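Local coordinates for peroxisomal fatty acid beta-oxidation multifunctional protein MFP2 (Arabidopsis thaliana, PDB 2WTB) that carries out peroxisomal fatty acid beta-oxidation steps, combining enoyl-CoA hydratase activity on long-chain substrates with 3-hydroxyacyl-CoA dehydrogenase activity on chains of varied length, at residues 151-160 / 254-263. Sequence-based numbering, arbitrary orientation.
Sequences TQRLPRLVGL and AIEVGIVSGP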
loop_
_atom_site.group_PDB
_atom_site.type_symbol
_atom_site.label_atom_id
_atom_site.label_comp_id
_atom_site.label_asym_id
_atom_site.label_seq_id
_atom_site.Cartn_x
_atom_site.Cartn_y
_atom_site.Cartn_z
ATOM N N THR A 151 17.932 -5.736 15.122
ATOM C CA THR A 151 17.369 -6.872 15.843
ATOM C C THR A 151 17.990 -7.012 17.231
ATOM O O THR A 151 17.476 -7.746 18.074
ATOM C CB THR A 151 17.562 -8.193 15.072
ATOM O OG1 THR A 151 18.919 -8.294 14.622
ATOM C CG2 THR A 151 16.629 -8.253 13.872
ATOM N N GLN A 152 19.093 -6.306 17.464
ATOM C CA GLN A 152 19.807 -6.388 18.737
ATOM C C GLN A 152 19.634 -5.135 19.593
ATOM O O GLN A 152 19.249 -5.216 20.761
ATOM C CB GLN A 152 21.299 -6.638 18.499
ATOM C CG GLN A 152 21.596 -7.912 17.736
ATOM C CD GLN A 152 20.987 -9.129 18.396
ATOM O OE1 GLN A 152 21.020 -9.270 19.621
ATOM N NE2 GLN A 152 20.420 -10.015 17.587
ATOM N N ARG A 153 19.917 -3.976 19.006
ATOM C CA ARG A 153 19.959 -2.733 19.765
ATOM C C ARG A 153 18.583 -2.182 20.138
ATOM O O ARG A 153 18.424 -1.572 21.195
ATOM C CB ARG A 153 20.792 -1.685 19.025
ATOM C CG ARG A 153 22.243 -2.099 18.859
ATOM C CD ARG A 153 23.112 -0.986 18.295
ATOM N NE ARG A 153 24.521 -1.372 18.309
ATOM C CZ ARG A 153 25.122 -2.054 17.338
ATOM N NH1 ARG A 153 24.441 -2.423 16.258
ATOM N NH2 ARG A 153 26.406 -2.366 17.445
ATOM N N LEU A 154 17.588 -2.403 19.285
ATOM C CA LEU A 154 16.243 -1.897 19.557
ATOM C C LEU A 154 15.649 -2.464 20.850
ATOM O O LEU A 154 15.239 -1.704 21.727
ATOM C CB LEU A 154 15.303 -2.135 18.369
ATOM C CG LEU A 154 13.877 -1.594 18.518
ATOM C CD1 LEU A 154 13.886 -0.134 18.940
ATOM C CD2 LEU A 154 13.090 -1.770 17.230
ATOM N N PRO A 155 15.598 -3.801 20.976
ATOM C CA PRO A 155 15.074 -4.380 22.218
ATOM C C PRO A 155 15.874 -3.944 23.444
ATOM O O PRO A 155 15.307 -3.814 24.527
ATOM C CB PRO A 155 15.224 -5.889 21.994
ATOM C CG PRO A 155 15.236 -6.049 20.512
ATOM C CD PRO A 155 15.945 -4.839 19.990
ATOM N N ARG A 156 17.172 -3.718 23.272
ATOM C CA ARG A 156 18.025 -3.304 24.383
ATOM C C ARG A 156 17.844 -1.832 24.769
ATOM O O ARG A 156 18.186 -1.430 25.882
ATOM C CB ARG A 156 19.495 -3.599 24.070
ATOM C CG ARG A 156 19.806 -5.081 24.006
ATOM C CD ARG A 156 21.225 -5.345 23.546
ATOM N NE ARG A 156 21.427 -6.762 23.252
ATOM C CZ ARG A 156 21.843 -7.656 24.140
ATOM N NH1 ARG A 156 22.106 -7.283 25.383
ATOM N NH2 ARG A 156 21.996 -8.923 23.785
ATOM N N LEU A 157 17.303 -1.033 23.855
ATOM C CA LEU A 157 17.112 0.394 24.112
ATOM C C LEU A 157 15.686 0.741 24.534
ATOM O O LEU A 157 15.477 1.647 25.342
ATOM C CB LEU A 157 17.515 1.227 22.890
ATOM C CG LEU A 157 19.017 1.420 22.681
ATOM C CD1 LEU A 157 19.296 2.142 21.374
ATOM C CD2 LEU A 157 19.628 2.174 23.852
ATOM N N VAL A 158 14.708 0.022 23.992
ATOM C CA VAL A 158 13.310 0.363 24.230
ATOM C C VAL A 158 12.544 -0.746 24.932
ATOM O O VAL A 158 11.405 -0.549 25.354
ATOM C CB VAL A 158 12.578 0.708 22.917
ATOM C CG1 VAL A 158 13.388 1.707 22.106
ATOM C CG2 VAL A 158 12.311 -0.554 22.112
ATOM N N GLY A 159 13.173 -1.910 25.058
ATOM C CA GLY A 159 12.524 -3.063 25.652
ATOM C C GLY A 159 12.106 -4.062 24.590
ATOM O O GLY A 159 11.986 -3.712 23.416
ATOM N N LEU A 160 11.885 -5.306 25.001
ATOM C CA LEU A 160 11.517 -6.365 24.067
ATOM C C LEU A 160 10.086 -6.210 23.558
ATOM O O LEU A 160 9.813 -6.419 22.377
ATOM C CB LEU A 160 11.690 -7.738 24.717
ATOM C CG LEU A 160 11.456 -8.924 23.779
ATOM C CD1 LEU A 160 12.387 -8.838 22.577
ATOM C CD2 LEU A 160 11.628 -10.249 24.511
ATOM N N ALA A 254 16.572 -14.158 14.934
ATOM C CA ALA A 254 17.736 -13.320 15.180
ATOM C C ALA A 254 17.627 -12.606 16.521
ATOM O O ALA A 254 18.633 -12.376 17.195
ATOM C CB ALA A 254 17.911 -12.309 14.054
ATOM N N ILE A 255 16.404 -12.257 16.904
ATOM C CA ILE A 255 16.173 -11.544 18.155
ATOM C C ILE A 255 16.430 -12.455 19.352
ATOM O O ILE A 255 17.115 -12.071 20.301
ATOM C CB ILE A 255 14.743 -10.961 18.227
ATOM C CG1 ILE A 255 14.507 -9.981 17.074
ATOM C CG2 ILE A 255 14.512 -10.268 19.559
ATOM C CD1 ILE A 255 13.175 -9.259 17.137
ATOM N N GLU A 256 15.887 -13.668 19.294
ATOM C CA GLU A 256 16.046 -14.635 20.373
ATOM C C GLU A 256 17.507 -15.024 20.576
ATOM O O GLU A 256 17.999 -15.046 21.705
ATOM C CB GLU A 256 15.202 -15.883 20.103
ATOM C CG GLU A 256 15.272 -16.927 21.205
ATOM C CD GLU A 256 14.218 -18.003 21.051
ATOM O OE1 GLU A 256 14.081 -18.840 21.969
ATOM O OE2 GLU A 256 13.525 -18.008 20.012
ATOM N N VAL A 257 18.195 -15.327 19.481
ATOM C CA VAL A 257 19.604 -15.697 19.540
ATOM C C VAL A 257 20.432 -14.626 20.242
ATOM O O VAL A 257 21.269 -14.933 21.093
ATOM C CB VAL A 257 20.181 -15.947 18.135
ATOM C CG1 VAL A 257 21.678 -16.207 18.210
ATOM C CG2 VAL A 257 19.464 -17.110 17.473
ATOM N N GLY A 258 20.194 -13.368 19.885
ATOM C CA GLY A 258 20.912 -12.261 20.485
ATOM C C GLY A 258 20.680 -12.157 21.979
ATOM O O GLY A 258 21.575 -11.778 22.733
ATOM N N ILE A 259 19.469 -12.489 22.409
ATOM C CA ILE A 259 19.127 -12.438 23.824
ATOM C C ILE A 259 19.748 -13.607 24.585
ATOM O O ILE A 259 20.327 -13.427 25.656
ATOM C CB ILE A 259 17.604 -12.448 24.030
ATOM C CG1 ILE A 259 16.990 -11.162 23.477
ATOM C CG2 ILE A 259 17.265 -12.612 25.501
ATOM C CD1 ILE A 259 15.483 -11.120 23.562
ATOM N N VAL A 260 19.631 -14.802 24.018
ATOM C CA VAL A 260 20.090 -16.019 24.674
ATOM C C VAL A 260 21.598 -16.227 24.554
ATOM O O VAL A 260 22.306 -16.282 25.559
ATOM C CB VAL A 260 19.364 -17.255 24.115
ATOM C CG1 VAL A 260 20.013 -18.525 24.625
ATOM C CG2 VAL A 260 17.891 -17.214 24.487
ATOM N N SER A 261 22.084 -16.343 23.323
ATOM C CA SER A 261 23.498 -16.617 23.085
ATOM C C SER A 261 24.357 -15.358 23.159
ATOM O O SER A 261 25.561 -15.402 22.907
ATOM C CB SER A 261 23.687 -17.301 21.731
ATOM O OG SER A 261 22.861 -18.446 21.616
ATOM N N GLY A 262 23.740 -14.234 23.504
ATOM C CA GLY A 262 24.468 -12.985 23.606
ATOM C C GLY A 262 24.380 -12.151 22.344
ATOM O O GLY A 262 23.875 -12.617 21.320
ATOM N N PRO A 263 24.878 -10.907 22.413
ATOM C CA PRO A 263 24.810 -9.917 21.330
ATOM C C PRO A 263 25.583 -10.327 20.083
ATOM O O PRO A 263 25.015 -10.339 18.992
ATOM C CB PRO A 263 25.457 -8.674 21.951
ATOM C CG PRO A 263 25.381 -8.886 23.423
ATOM C CD PRO A 263 25.521 -10.359 23.617
#
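Q152 bridges from crotonase-fold helix 150-158 to A254 O on helix 247-260; the axes of 151-158 and 254-260 approach to 9.3 Å and cross at -66°. In this polar contact, Q152 NE2 donates to A254 O (3.0 Å, N-H...O angle 135°). The acceptor lies near the amide plane, but the donor stands above the carbonyl plane, and G258 N reaches the same oxygen from the opposite face. A bend at chi2 (-55°) folds the Q152 amide against G258, whose missing side chain makes room for OE1, 3.1 Å from G258 CA. Replacing the glutamine by an alanine would remove the amide, and is likely to leave A254 O without its inter-helix donor and to open a gap over G258. R156 extends its guanidinium so that P263 CG covers one face while G258 O sits at the edge, near its plane; its NH1 is bonded to K217 O. The apolar part centres on I255: CG1 lies 4.1 Å from T151 CB, and P155 joins at I255 CG2. T151 is also about 6 Å, side chain to side chain, from E119, a predicted active-site residue, which places this contact beside the probable hydratase site. L160 CD1 touches both isoleucines, 4.0 Å from I255 CG2 and from I259 CD1.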